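Local coordinates for TENA/THI-4 protein, Domain of Unknown Function with a Heme Oxygenase-like Fold (Shewanella denitrificans OS217, PDB 3DDE) that is of unknown function but adopts a heme oxygenase-like fold and may act as an oxidoreductase, at residues L40-M45 and I98-E103; A85-M90 and F168-K173; Y122-T127 and V131-Y136. All blocks are in the same frame, centred on the assembly; numbering follows the deposited sequence. Where two conformers were deposited one is given.

The three contacts illustrate how an all-helical chain varies its chemistry with position. Contact 3 is the most buried, and it alone joins its segments by a hydrogen bond and bridging waters, a short connection between two helices that follow each other in the chain. Contacts 1 and 2 tie segments far apart in sequence through apolar and ring contacts: contact 1 is partly buried, contact 2 lies at the surface. These two share a neighbourhood, for helix 88-97 starts within contact 2 and ends just before the loop of contact 1, and Phe168 meets Tyr44 and Met45. Contacts 1 and 3 lie on opposite sides of the chain's centre, about 30 Å apart between centres.

Contact 1: L40-M45 and I98-E103; sequences LYAIYM and IGFDRE
Two aromatic rings, one from each segment, frame a small apolar contact around Ile98 and Ala42. The Tyr41 ring receives the end of Ile98 at its edge, near the ring plane, with Tyr41 CD2 3.6 Å from Ile98 CD1. On one face of the same ring, and from within its own helix, lies Met45 (a selenomethionine), whose CG stands 3.5 Å above the plane of the Tyr41 ring, displaced toward the rim. The Phe100 ring is met obliquely by the methyl of Ala42, and Ala42 CB sits 3.6 Å from Phe100 CE2. Over one face of the Phe100 ring, again toward the rim, lies the carbonyl oxygen Ile98 O.

The torsions explain how the partners reach one another. Tyr41 extends its CG opposite the backbone N (chi1 -179°), which brings the CD2 edge of the ring to Ile98. Ile98 places CG1 between its backbone N and carbonyl carbon (chi1 60°), and from there CD1 reaches Tyr41 while also coming within 4.4 Å of Ala42 CB. The small alanine thus has an aliphatic neighbour and an aromatic one.

The hydroxyl of Tyr41 is hydrogen-bonded to Ser164 O, and Ile98 also packs on Leu160 and Ser164. Farther along the chain, and apart from this patch, Asp101 marks the start of the next helix as the N-cap of helix 102-106, its OD1 accepting from Glu103 N at 2.9 Å from above the carboxylate plane.

As a worked example, this is a loop laid against a helix in an all-helical bundle: the loop that joins helix 88-97 to helix 102-106 sets Ile98 and Phe100 against Tyr41 and Ala42 of helix 38-52 within the heme oxygenase-like fold.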
ATOM      1  N   LEU A  40     -18.510   0.739  32.234  1.00 51.02           N
ATOM      2  CA  LEU A  40     -18.650   1.804  31.237  1.00 50.51           C
ATOM      3  C   LEU A  40     -17.282   2.379  30.854  1.00 50.76           C
ATOM      4  O   LEU A  40     -16.989   2.566  29.676  1.00 50.22           O
ATOM      5  CB  LEU A  40     -19.554   2.926  31.749  1.00 50.33           C
ATOM      6  CG  LEU A  40     -19.796   4.104  30.799  1.00 50.33           C
ATOM      7  CD1 LEU A  40     -20.467   3.611  29.527  1.00 50.38           C
ATOM      8  CD2 LEU A  40     -20.626   5.200  31.458  1.00 49.96           C
ATOM      9  N   TYR A  41     -16.449   2.644  31.857  1.00 50.82           N
ATOM     10  CA  TYR A  41     -15.128   3.208  31.627  1.00 50.72           C
ATOM     11  C   TYR A  41     -14.258   2.229  30.822  1.00 50.79           C
ATOM     12  O   TYR A  41     -13.559   2.635  29.899  1.00 50.51           O
ATOM     13  CB  TYR A  41     -14.506   3.609  32.965  1.00 50.42           C
ATOM     14  CG  TYR A  41     -13.136   4.229  32.861  1.00 50.57           C
ATOM     15  CD1 TYR A  41     -12.937   5.410  32.141  1.00 50.32           C
ATOM     16  CD2 TYR A  41     -12.043   3.662  33.511  1.00 50.20           C
ATOM     17  CE1 TYR A  41     -11.674   5.987  32.040  1.00 50.47           C
ATOM     18  CE2 TYR A  41     -10.783   4.232  33.421  1.00 50.42           C
ATOM     19  CZ  TYR A  41     -10.603   5.397  32.692  1.00 50.34           C
ATOM     20  OH  TYR A  41      -9.354   5.968  32.595  1.00 50.58           O
ATOM     21  N   ALA A  42     -14.346   0.940  31.148  1.00 50.83           N
ATOM     22  CA  ALA A  42     -13.599  -0.101  30.435  1.00 50.56           C
ATOM     23  C   ALA A  42     -14.026  -0.214  28.965  1.00 50.49           C
ATOM     24  O   ALA A  42     -13.179  -0.238  28.076  1.00 50.42           O
ATOM     25  CB  ALA A  42     -13.783  -1.435  31.126  1.00 50.61           C
ATOM     26  N   ILE A  43     -15.331  -0.308  28.723  1.00 50.37           N
ATOM     27  CA  ILE A  43     -15.876  -0.407  27.357  1.00 50.81           C
ATOM     28  C   ILE A  43     -15.325   0.726  26.495  1.00 51.20           C
ATOM     29  O   ILE A  43     -14.783   0.488  25.409  1.00 51.15           O
ATOM     30  CB  ILE A  43     -17.416  -0.346  27.352  1.00 50.83           C
ATOM     31  CG1 ILE A  43     -17.999  -1.647  27.928  1.00 50.85           C
ATOM     32  CG2 ILE A  43     -17.946  -0.103  25.929  1.00 50.79           C
ATOM     33  CD1 ILE A  43     -19.497  -1.601  28.218  1.00 50.63           C
ATOM     34  N   TYR A  44     -15.429   1.941  27.018  1.00 51.24           N
ATOM     35  CA  TYR A  44     -14.882   3.106  26.364  1.00 52.49           C
ATOM     36  C   TYR A  44     -13.344   3.119  26.205  1.00 52.18           C
ATOM     37  O   TYR A  44     -12.849   3.521  25.155  1.00 51.75           O
ATOM     38  CB  TYR A  44     -15.330   4.378  27.070  1.00 54.90           C
ATOM     39  CG  TYR A  44     -14.546   5.583  26.612  1.00 55.86           C
ATOM     40  CD1 TYR A  44     -14.881   6.279  25.445  1.00 56.30           C
ATOM     41  CD2 TYR A  44     -13.439   6.004  27.340  1.00 56.50           C
ATOM     42  CE1 TYR A  44     -14.126   7.372  25.036  1.00 56.41           C
ATOM     43  CE2 TYR A  44     -12.687   7.072  26.948  1.00 56.35           C
ATOM     44  CZ  TYR A  44     -13.029   7.758  25.820  1.00 56.34           C
ATOM     45  OH  TYR A  44     -12.227   8.823  25.510  1.00 56.84           O
HETATM   46  N   MSE A  45     -12.592   2.726  27.235  1.00 51.79           N
HETATM   47  CA  MSE A  45     -11.115   2.721  27.159  1.00 51.58           C
HETATM   48  C   MSE A  45     -10.627   1.639  26.192  1.00 50.67           C
HETATM   49  O   MSE A  45      -9.562   1.778  25.564  1.00 50.27           O
HETATM   50  CB  MSE A  45     -10.469   2.542  28.546  1.00 52.25           C
HETATM   51  CG  MSE A  45     -10.599   3.724  29.529  1.00 52.32           C
HETATM   52 SE   MSE A  45      -9.877   5.517  28.831  0.75 54.94          SE
HETATM   53  CE  MSE A  45      -8.060   4.906  28.301  1.00 53.91           C
ATOM     54  N   ILE A  98      -8.169  -0.772  36.925  1.00 50.97           N
ATOM     55  CA  ILE A  98      -9.508  -0.859  37.539  1.00 50.88           C
ATOM     56  C   ILE A  98      -9.994  -2.311  37.697  1.00 50.98           C
ATOM     57  O   ILE A  98     -11.196  -2.571  37.828  1.00 50.96           O
ATOM     58  CB  ILE A  98     -10.559   0.032  36.859  1.00 50.79           C
ATOM     59  CG1 ILE A  98     -10.750  -0.342  35.386  1.00 50.97           C
ATOM     60  CG2 ILE A  98     -10.160   1.493  37.006  1.00 50.80           C
ATOM     61  CD1 ILE A  98     -11.954   0.309  34.777  1.00 50.90           C
ATOM     62  N   GLY A  99      -9.041  -3.249  37.695  1.00 50.73           N
ATOM     63  CA  GLY A  99      -9.321  -4.662  37.961  1.00 50.32           C
ATOM     64  C   GLY A  99      -9.731  -5.578  36.821  1.00 50.18           C
ATOM     65  O   GLY A  99     -10.208  -6.684  37.088  1.00 49.81           O
ATOM     66  N   PHE A 100      -9.555  -5.146  35.572  1.00 49.66           N
ATOM     67  CA  PHE A 100      -9.905  -5.979  34.408  1.00 49.77           C
ATOM     68  C   PHE A 100      -8.673  -6.589  33.730  1.00 50.26           C
ATOM     69  O   PHE A 100      -7.554  -6.094  33.862  1.00 49.46           O
ATOM     70  CB  PHE A 100     -10.737  -5.208  33.362  1.00 48.78           C
ATOM     71  CG  PHE A 100     -12.054  -4.709  33.883  1.00 48.40           C
ATOM     72  CD1 PHE A 100     -13.041  -5.606  34.292  1.00 48.60           C
ATOM     73  CD2 PHE A 100     -12.314  -3.353  33.964  1.00 48.28           C
ATOM     74  CE1 PHE A 100     -14.252  -5.157  34.786  1.00 48.49           C
ATOM     75  CE2 PHE A 100     -13.532  -2.892  34.451  1.00 48.55           C
ATOM     76  CZ  PHE A 100     -14.502  -3.794  34.860  1.00 48.59           C
ATOM     77  N   ASP A 101      -8.929  -7.643  32.964  1.00 51.18           N
ATOM     78  CA  ASP A 101      -7.911  -8.442  32.299  1.00 51.40           C
ATOM     79  C   ASP A 101      -7.427  -7.810  30.988  1.00 51.16           C
ATOM     80  O   ASP A 101      -8.217  -7.573  30.081  1.00 50.75           O
ATOM     81  CB  ASP A 101      -8.527  -9.832  32.031  1.00 51.94           C
ATOM     82  CG  ASP A 101      -7.492 -10.911  31.758  1.00 53.04           C
ATOM     83  OD1 ASP A 101      -6.405 -10.605  31.218  1.00 53.74           O
ATOM     84  OD2 ASP A 101      -7.775 -12.090  32.098  1.00 53.70           O
ATOM     85  N   ARG A 102      -6.123  -7.547  30.898  1.00 51.34           N
ATOM     86  CA  ARG A 102      -5.547  -6.963  29.691  0.50 51.44           C
ATOM     87  C   ARG A 102      -5.861  -7.869  28.502  1.00 51.62           C
ATOM     88  O   ARG A 102      -6.154  -7.379  27.413  1.00 51.64           O
ATOM     89  CB  ARG A 102      -4.023  -6.770  29.817  0.50 51.44           C
ATOM     90  CG  ARG A 102      -3.584  -5.870  30.973  0.50 51.42           C
ATOM     91  CD  ARG A 102      -2.055  -5.792  31.151  0.50 51.42           C
ATOM     92  NE  ARG A 102      -1.413  -4.683  30.436  0.50 51.26           N
ATOM     93  CZ  ARG A 102      -0.796  -4.751  29.255  0.50 51.24           C
ATOM     94  NH1 ARG A 102      -0.712  -5.888  28.572  0.50 51.32           N
ATOM     95  NH2 ARG A 102      -0.251  -3.650  28.750  0.50 51.25           N
ATOM     96  N   GLU A 103      -5.821  -9.182  28.727  1.00 51.98           N
ATOM     97  CA  GLU A 103      -6.064 -10.161  27.664  1.00 52.84           C
ATOM     98  C   GLU A 103      -7.431 -10.109  27.016  1.00 52.52           C
ATOM     99  O   GLU A 103      -7.539 -10.392  25.823  1.00 53.06           O
ATOM    100  CB  GLU A 103      -5.730 -11.587  28.120  1.00 53.68           C
ATOM    101  CG  GLU A 103      -4.228 -11.807  28.292  1.00 54.79           C
ATOM    102  CD  GLU A 103      -3.434 -11.581  27.011  1.00 55.72           C
ATOM    103  OE1 GLU A 103      -4.032 -11.694  25.891  1.00 57.03           O
ATOM    104  OE2 GLU A 103      -2.204 -11.282  27.119  1.00 56.47           O
TER

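Contact 2: A85-M90 and F168-K173; sequences AGHELM and FIAHSK
Selenomethionine Met90 lays the end of its side chain against the methyl of Ala170. The selenium and the terminal carbon share the touch: Met90 CE and Met90 SE each lie 3.6 Å from Ala170 CB. A bend at the last torsion (chi3 78°) lets both atoms reach the one methyl group. Ala170 CB points toward the other segment, and the backbones come nearest at this same pair, with Met90 CA 8.7 Å from Ala170 CA.

The second half of the contact belongs to two histidines. His87 swings CG away from its backbone N (chi1 -173°), and its ring then extends toward helix 166-189. The methyl of Ala170 lies near the plane of that ring, at its edge, with His87 CE1 4.1 Å from Ala170 CB. His87 NE2 in turn meets the edge of the His171 ring in its plane, 3.9 Å from His171 CD2. The rings therefore adjoin rim to rim, their planes inclined by 23° and their centroids 6.0 Å apart; neither covers the other's face, and the pair is not a stack. His87 and Met90 each have two conformers, so these distances describe one of them.

Neighbouring helices add further contacts. His87 also meets the ring of Phe167 and touches Thr52 of helix 38-52, while Phe168 points away from the 85-90 segment and packs on Tyr44, Ile147 and Leu151.

Ala85 leaves the preceding helix and packs on Phe78 of the second subunit. What results is a contact between helical elements of the heme oxygenase-like bundle: the 85-90 segment, which leads into helix 88-97, meets Ala170 and His171 of the long helix 166-189 through His87 and Met90.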
ATOM      1  N   ALA A  85       4.147   6.109  19.258  1.00 51.36           N
ATOM      2  CA  ALA A  85       4.297   4.650  19.338  1.00 51.39           C
ATOM      3  C   ALA A  85       4.121   4.116  20.765  1.00 52.02           C
ATOM      4  O   ALA A  85       4.757   4.598  21.713  1.00 51.82           O
ATOM      5  CB  ALA A  85       5.617   4.180  18.731  1.00 49.91           C
ATOM      6  N   GLY A  86       3.218   3.143  20.900  1.00 52.54           N
ATOM      7  CA  GLY A  86       2.916   2.505  22.174  1.00 53.31           C
ATOM      8  C   GLY A  86       1.914   3.217  23.083  1.00 53.28           C
ATOM      9  O   GLY A  86       1.491   2.646  24.097  1.00 53.38           O
ATOM     10  N   HIS A  87       1.512   4.435  22.719  1.00 53.29           N
ATOM     11  CA  HIS A  87       0.566   5.231  23.507  0.50 53.40           C
ATOM     12  C   HIS A  87      -0.675   4.422  23.915  1.00 53.15           C
ATOM     13  O   HIS A  87      -1.257   4.670  24.975  1.00 53.51           O
ATOM     14  CB  HIS A  87       0.183   6.498  22.722  0.50 53.79           C
ATOM     15  CG  HIS A  87      -0.652   7.476  23.490  0.50 54.02           C
ATOM     16  ND1 HIS A  87      -0.232   8.053  24.669  0.50 54.70           N
ATOM     17  CD2 HIS A  87      -1.852   8.035  23.207  0.50 54.26           C
ATOM     18  CE1 HIS A  87      -1.159   8.889  25.103  0.50 54.65           C
ATOM     19  NE2 HIS A  87      -2.148   8.901  24.230  0.50 54.35           N
ATOM     20  N   GLU A  88      -1.075   3.457  23.079  1.00 52.25           N
ATOM     21  CA  GLU A  88      -2.231   2.606  23.399  1.00 51.73           C
ATOM     22  C   GLU A  88      -1.995   1.777  24.678  1.00 51.71           C
ATOM     23  O   GLU A  88      -2.936   1.392  25.371  1.00 52.04           O
ATOM     24  CB  GLU A  88      -2.628   1.682  22.219  1.00 51.99           C
ATOM     25  CG  GLU A  88      -1.764   0.416  21.933  1.00 51.60           C
ATOM     26  CD  GLU A  88      -0.436   0.703  21.246  1.00 51.41           C
ATOM     27  OE1 GLU A  88      -0.190   1.877  20.896  1.00 51.76           O
ATOM     28  OE2 GLU A  88       0.366  -0.255  21.061  1.00 51.54           O
ATOM     29  N   LEU A  89      -0.741   1.502  25.001  1.00 51.26           N
ATOM     30  CA  LEU A  89      -0.441   0.727  26.206  1.00 51.89           C
ATOM     31  C   LEU A  89      -0.920   1.444  27.464  1.00 51.78           C
ATOM     32  O   LEU A  89      -1.304   0.790  28.421  1.00 51.26           O
ATOM     33  CB  LEU A  89       1.047   0.364  26.282  1.00 52.01           C
ATOM     34  CG  LEU A  89       1.484  -0.595  25.170  1.00 52.27           C
ATOM     35  CD1 LEU A  89       2.973  -0.865  25.231  1.00 51.71           C
ATOM     36  CD2 LEU A  89       0.704  -1.896  25.262  1.00 52.45           C
HETATM   37  N   MSE A  90      -0.939   2.776  27.434  1.00 52.64           N
HETATM   38  CA  MSE A  90      -1.429   3.580  28.563  0.50 53.59           C
HETATM   39  C   MSE A  90      -2.920   3.347  28.798  1.00 52.68           C
HETATM   40  O   MSE A  90      -3.379   3.358  29.932  1.00 53.29           O
HETATM   41  CB  MSE A  90      -1.170   5.074  28.340  0.50 54.15           C
HETATM   42  CG  MSE A  90       0.293   5.437  28.104  0.50 54.61           C
HETATM   43 SE   MSE A  90       0.581   7.368  28.087  0.38 55.11          SE
HETATM   44  CE  MSE A  90       0.540   7.708  30.029  0.50 55.06           C
ATOM     45  N   PHE A 168      -5.229   9.904  29.861  1.00 55.51           N
ATOM     46  CA  PHE A 168      -5.632  11.307  29.814  1.00 57.21           C
ATOM     47  C   PHE A 168      -4.745  12.241  30.645  1.00 58.22           C
ATOM     48  O   PHE A 168      -5.005  13.445  30.700  1.00 59.05           O
ATOM     49  CB  PHE A 168      -7.105  11.467  30.185  1.00 57.63           C
ATOM     50  CG  PHE A 168      -8.029  10.984  29.120  1.00 57.74           C
ATOM     51  CD1 PHE A 168      -8.087  11.649  27.902  1.00 57.75           C
ATOM     52  CD2 PHE A 168      -8.841   9.881  29.325  1.00 57.89           C
ATOM     53  CE1 PHE A 168      -8.928  11.212  26.892  1.00 58.41           C
ATOM     54  CE2 PHE A 168      -9.699   9.442  28.333  1.00 58.12           C
ATOM     55  CZ  PHE A 168      -9.740  10.104  27.103  1.00 58.38           C
ATOM     56  N   ILE A 169      -3.708  11.689  31.284  1.00 60.35           N
ATOM     57  CA  ILE A 169      -2.731  12.468  32.090  1.00 60.96           C
ATOM     58  C   ILE A 169      -1.483  12.790  31.252  1.00 63.36           C
ATOM     59  O   ILE A 169      -0.811  13.794  31.481  1.00 63.33           O
ATOM     60  CB  ILE A 169      -2.355  11.736  33.405  1.00 61.11           C
ATOM     61  CG1 ILE A 169      -3.488  11.856  34.431  1.00 61.00           C
ATOM     62  CG2 ILE A 169      -1.089  12.325  34.021  1.00 60.46           C
ATOM     63  CD1 ILE A 169      -3.631  13.237  35.057  1.00 60.75           C
ATOM     64  N   ALA A 170      -1.179  11.916  30.294  1.00 66.66           N
ATOM     65  CA  ALA A 170      -0.116  12.142  29.305  1.00 68.81           C
ATOM     66  C   ALA A 170      -0.571  13.294  28.397  1.00 69.80           C
ATOM     67  O   ALA A 170       0.144  14.290  28.235  1.00 70.39           O
ATOM     68  CB  ALA A 170       0.120  10.881  28.482  1.00 68.21           C
ATOM     69  N   HIS A 171      -1.768  13.139  27.825  1.00 70.90           N
ATOM     70  CA  HIS A 171      -2.416  14.167  26.981  1.00 71.09           C
ATOM     71  C   HIS A 171      -2.326  15.624  27.454  1.00 71.20           C
ATOM     72  O   HIS A 171      -1.942  16.497  26.682  1.00 71.20           O
ATOM     73  CB  HIS A 171      -3.909  13.830  26.767  1.00 72.11           C
ATOM     74  CG  HIS A 171      -4.241  13.422  25.368  1.00 72.84           C
ATOM     75  ND1 HIS A 171      -5.095  14.157  24.573  1.00 73.14           N
ATOM     76  CD2 HIS A 171      -3.792  12.401  24.597  1.00 73.24           C
ATOM     77  CE1 HIS A 171      -5.188  13.583  23.385  1.00 73.46           C
ATOM     78  NE2 HIS A 171      -4.404  12.518  23.371  1.00 73.65           N
ATOM     79  N   SER A 172      -2.666  15.892  28.711  1.00 70.77           N
ATOM     80  CA  SER A 172      -2.719  17.279  29.179  1.00 70.47           C
ATOM     81  C   SER A 172      -1.394  17.884  29.653  1.00 70.39           C
ATOM     82  O   SER A 172      -1.397  18.979  30.214  1.00 70.71           O
ATOM     83  CB  SER A 172      -3.772  17.416  30.277  1.00 70.47           C
ATOM     84  OG  SER A 172      -4.074  18.778  30.499  1.00 70.73           O
ATOM     85  N   LYS A 173      -0.274  17.198  29.416  1.00 70.26           N
ATOM     86  CA  LYS A 173       1.049  17.688  29.837  1.00 69.80           C
ATOM     87  C   LYS A 173       1.944  17.921  28.624  1.00 69.27           C
ATOM     88  O   LYS A 173       2.327  19.054  28.331  1.00 69.26           O
ATOM     89  CB  LYS A 173       1.708  16.694  30.798  1.00 69.66           C
TER

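Contact 3: Y122-T127 and V131-Y136; sequences YWISAT and VQRLGY
The carbonyl oxygen of Ile124 is gripped by two donors: the side-chain amide of Gln132 and a bridging water. Both join the two sides of an alpha-alpha hairpin of the heme oxygenase-like fold, in which helix 112-126 gives way to a short turn and the chain comes back, roughly antiparallel, to begin helix 134-141. Gln132 NE2 donates to Ile124 O at 2.7 Å with an N-H...O angle of 150°, arriving in the carbonyl plane on a lone pair. The water donates to the same oxygen and accepts from Arg133 N. A second water accepts from Gln132 NE2 and donates to Thr127 OG1, whose own hydroxyl donates to Trp123 O.

Gln132 reaches across because CG lies between its backbone N and carbonyl carbon (chi1 71°) and the chain beyond is extended. Its amide also rests beside the aliphatic part of Ile124, with Gln132 NE2 3.6 Å from Ile124 CB. Replacing Gln132 with an alanine would probably leave Ile124 O without its amide donor and break the water link to Thr127.

Nearby, Ile124 CD1 packs 3.7 Å from Arg133 CB. The extended arginine chain runs on past Ser125, whose OG is hydrogen-bonded to Leu121 O, and Arg133 NH2 is held by Asn58 OD1 of helix 55-65. At the interface with the third subunit, Trp123 stacks on Tyr122 of that subunit. Ser125 OG lies at the edge of the guanidinium, in its plane, and makes its closest approach to Arg133 at CD, 3.4 Å away.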
ATOM      1  N   TYR A 122      -6.486   6.067   8.100  1.00 50.95           N
ATOM      2  CA  TYR A 122      -5.482   5.512   7.149  1.00 51.13           C
ATOM      3  C   TYR A 122      -5.724   6.063   5.749  1.00 50.92           C
ATOM      4  O   TYR A 122      -4.790   6.430   5.047  1.00 51.33           O
ATOM      5  CB  TYR A 122      -5.474   3.975   7.084  1.00 50.70           C
ATOM      6  CG  TYR A 122      -4.683   3.283   8.158  1.00 50.86           C
ATOM      7  CD1 TYR A 122      -3.307   3.142   8.044  1.00 51.61           C
ATOM      8  CD2 TYR A 122      -5.301   2.737   9.270  1.00 50.60           C
ATOM      9  CE1 TYR A 122      -2.567   2.501   9.019  1.00 51.37           C
ATOM     10  CE2 TYR A 122      -4.586   2.075  10.229  1.00 51.01           C
ATOM     11  CZ  TYR A 122      -3.212   1.957  10.111  1.00 51.14           C
ATOM     12  OH  TYR A 122      -2.478   1.306  11.073  1.00 50.51           O
ATOM     13  N   TRP A 123      -6.982   6.130   5.351  1.00 50.91           N
ATOM     14  CA  TRP A 123      -7.336   6.653   4.023  1.00 50.92           C
ATOM     15  C   TRP A 123      -6.864   8.084   3.811  1.00 50.46           C
ATOM     16  O   TRP A 123      -6.253   8.392   2.776  1.00 51.49           O
ATOM     17  CB  TRP A 123      -8.852   6.561   3.828  1.00 51.21           C
ATOM     18  CG  TRP A 123      -9.389   7.090   2.552  1.00 50.67           C
ATOM     19  CD1 TRP A 123     -10.159   8.186   2.392  1.00 51.08           C
ATOM     20  CD2 TRP A 123      -9.194   6.540   1.244  1.00 50.89           C
ATOM     21  NE1 TRP A 123     -10.494   8.342   1.062  1.00 50.69           N
ATOM     22  CE2 TRP A 123      -9.913   7.337   0.344  1.00 50.47           C
ATOM     23  CE3 TRP A 123      -8.510   5.419   0.755  1.00 51.53           C
ATOM     24  CZ2 TRP A 123      -9.929   7.086  -1.024  1.00 51.71           C
ATOM     25  CZ3 TRP A 123      -8.548   5.157  -0.606  1.00 51.30           C
ATOM     26  CH2 TRP A 123      -9.248   5.987  -1.477  1.00 51.22           C
ATOM     27  N   ILE A 124      -7.143   8.960   4.768  1.00 49.68           N
ATOM     28  CA  ILE A 124      -6.774  10.364   4.605  1.00 50.50           C
ATOM     29  C   ILE A 124      -5.262  10.580   4.810  1.00 50.94           C
ATOM     30  O   ILE A 124      -4.712  11.629   4.474  1.00 52.05           O
ATOM     31  CB  ILE A 124      -7.703  11.337   5.429  1.00 49.92           C
ATOM     32  CG1 ILE A 124      -7.583  11.146   6.948  1.00 48.97           C
ATOM     33  CG2 ILE A 124      -9.156  11.242   4.947  1.00 48.29           C
ATOM     34  CD1 ILE A 124      -6.325  11.797   7.563  1.00 48.26           C
ATOM     35  N   SER A 125      -4.598   9.565   5.329  1.00 51.03           N
ATOM     36  CA  SER A 125      -3.159   9.584   5.521  1.00 50.82           C
ATOM     37  C   SER A 125      -2.418   9.037   4.296  1.00 50.16           C
ATOM     38  O   SER A 125      -1.313   9.472   3.989  1.00 50.64           O
ATOM     39  CB  SER A 125      -2.788   8.784   6.768  1.00 50.65           C
ATOM     40  OG  SER A 125      -3.376   9.361   7.923  1.00 50.70           O
ATOM     41  N   ALA A 126      -3.042   8.106   3.590  1.00 50.25           N
ATOM     42  CA  ALA A 126      -2.461   7.480   2.412  1.00 49.89           C
ATOM     43  C   ALA A 126      -2.830   8.171   1.103  1.00 51.00           C
ATOM     44  O   ALA A 126      -2.183   7.946   0.081  1.00 53.09           O
ATOM     45  CB  ALA A 126      -2.905   6.038   2.343  1.00 49.06           C
ATOM     46  N   THR A 127      -3.861   8.995   1.101  1.00 51.30           N
ATOM     47  CA  THR A 127      -4.331   9.603  -0.144  1.00 51.14           C
ATOM     48  C   THR A 127      -4.652  11.084   0.044  1.00 51.39           C
ATOM     49  O   THR A 127      -4.631  11.586   1.159  1.00 51.07           O
ATOM     50  CB  THR A 127      -5.614   8.909  -0.607  1.00 50.97           C
ATOM     51  OG1 THR A 127      -6.680   9.270   0.262  1.00 51.14           O
ATOM     52  CG2 THR A 127      -5.458   7.383  -0.621  1.00 51.39           C
ATOM     53  N   VAL A 131      -1.372  17.269   3.629  1.00 51.30           N
ATOM     54  CA  VAL A 131      -1.537  18.171   4.753  1.00 51.69           C
ATOM     55  C   VAL A 131      -2.727  17.824   5.660  1.00 51.33           C
ATOM     56  O   VAL A 131      -2.715  18.103   6.855  1.00 50.42           O
ATOM     57  CB  VAL A 131      -1.772  19.601   4.189  1.00 51.69           C
ATOM     58  CG1 VAL A 131      -2.661  20.410   5.082  1.00 52.25           C
ATOM     59  CG2 VAL A 131      -0.446  20.288   3.886  1.00 51.28           C
ATOM     60  N   GLN A 132      -3.725  17.176   5.078  1.00 51.42           N
ATOM     61  CA  GLN A 132      -5.025  16.984   5.713  1.00 51.30           C
ATOM     62  C   GLN A 132      -5.103  16.283   7.072  1.00 51.28           C
ATOM     63  O   GLN A 132      -5.987  16.609   7.853  1.00 50.41           O
ATOM     64  CB  GLN A 132      -5.982  16.338   4.708  1.00 51.42           C
ATOM     65  CG  GLN A 132      -5.683  14.883   4.389  1.00 51.39           C
ATOM     66  CD  GLN A 132      -6.535  14.353   3.257  1.00 50.68           C
ATOM     67  OE1 GLN A 132      -7.464  15.002   2.828  1.00 50.54           O
ATOM     68  NE2 GLN A 132      -6.213  13.174   2.773  1.00 50.01           N
ATOM     69  N   ARG A 133      -4.200  15.348   7.366  1.00 50.81           N
ATOM     70  CA  ARG A 133      -4.228  14.655   8.648  1.00 50.90           C
ATOM     71  C   ARG A 133      -3.977  15.624   9.823  1.00 51.09           C
ATOM     72  O   ARG A 133      -4.383  15.346  10.949  1.00 51.16           O
ATOM     73  CB  ARG A 133      -3.215  13.509   8.682  1.00 51.54           C
ATOM     74  CG  ARG A 133      -3.416  12.552   9.840  1.00 51.65           C
ATOM     75  CD  ARG A 133      -2.192  11.710  10.113  1.00 51.88           C
ATOM     76  NE  ARG A 133      -2.422  10.813  11.248  1.00 52.23           N
ATOM     77  CZ  ARG A 133      -2.330  11.161  12.525  1.00 52.13           C
ATOM     78  NH1 ARG A 133      -2.046  12.411  12.884  1.00 52.72           N
ATOM     79  NH2 ARG A 133      -2.570  10.258  13.460  1.00 52.64           N
ATOM     80  N   LEU A 134      -3.309  16.753   9.564  1.00 50.69           N
ATOM     81  CA  LEU A 134      -3.085  17.774  10.582  1.00 49.94           C
ATOM     82  C   LEU A 134      -4.408  18.271  11.196  1.00 50.05           C
ATOM     83  O   LEU A 134      -4.416  18.764  12.327  1.00 49.81           O
ATOM     84  CB  LEU A 134      -2.291  18.948  10.010  1.00 49.17           C
ATOM     85  CG  LEU A 134      -0.822  18.741   9.632  1.00 48.78           C
ATOM     86  CD1 LEU A 134      -0.285  19.966   8.901  1.00 48.33           C
ATOM     87  CD2 LEU A 134       0.034  18.431  10.879  1.00 48.33           C
ATOM     88  N   GLY A 135      -5.507  18.142  10.453  1.00 50.48           N
ATOM     89  CA  GLY A 135      -6.849  18.518  10.937  1.00 50.66           C
ATOM     90  C   GLY A 135      -7.309  17.646  12.099  1.00 50.20           C
ATOM     91  O   GLY A 135      -7.941  18.119  13.034  1.00 48.83           O
ATOM     92  N   TYR A 136      -6.996  16.364  12.021  1.00 50.80           N
ATOM     93  CA  TYR A 136      -7.290  15.421  13.096  1.00 51.37           C
ATOM     94  C   TYR A 136      -6.512  15.842  14.332  1.00 51.48           C
ATOM     95  O   TYR A 136      -7.079  15.993  15.421  1.00 52.09           O
ATOM     96  CB  TYR A 136      -6.899  13.996  12.671  1.00 51.30           C
ATOM     97  CG  TYR A 136      -6.958  12.924  13.750  1.00 51.32           C
ATOM     98  CD1 TYR A 136      -8.045  12.822  14.615  1.00 51.38           C
ATOM     99  CD2 TYR A 136      -5.946  11.974  13.854  1.00 51.12           C
ATOM    100  CE1 TYR A 136      -8.108  11.822  15.570  1.00 51.18           C
ATOM    101  CE2 TYR A 136      -6.000  10.973  14.790  1.00 51.56           C
ATOM    102  CZ  TYR A 136      -7.086  10.899  15.652  1.00 51.83           C
ATOM    103  OH  TYR A 136      -7.126   9.894  16.589  1.00 51.80           O
TER
HETATM  104  O   HOH W   1      -2.512  13.626   5.577  1.00 34.17           O
HETATM  105  O   HOH W   2      -8.246  11.672   0.759  1.00 36.85           O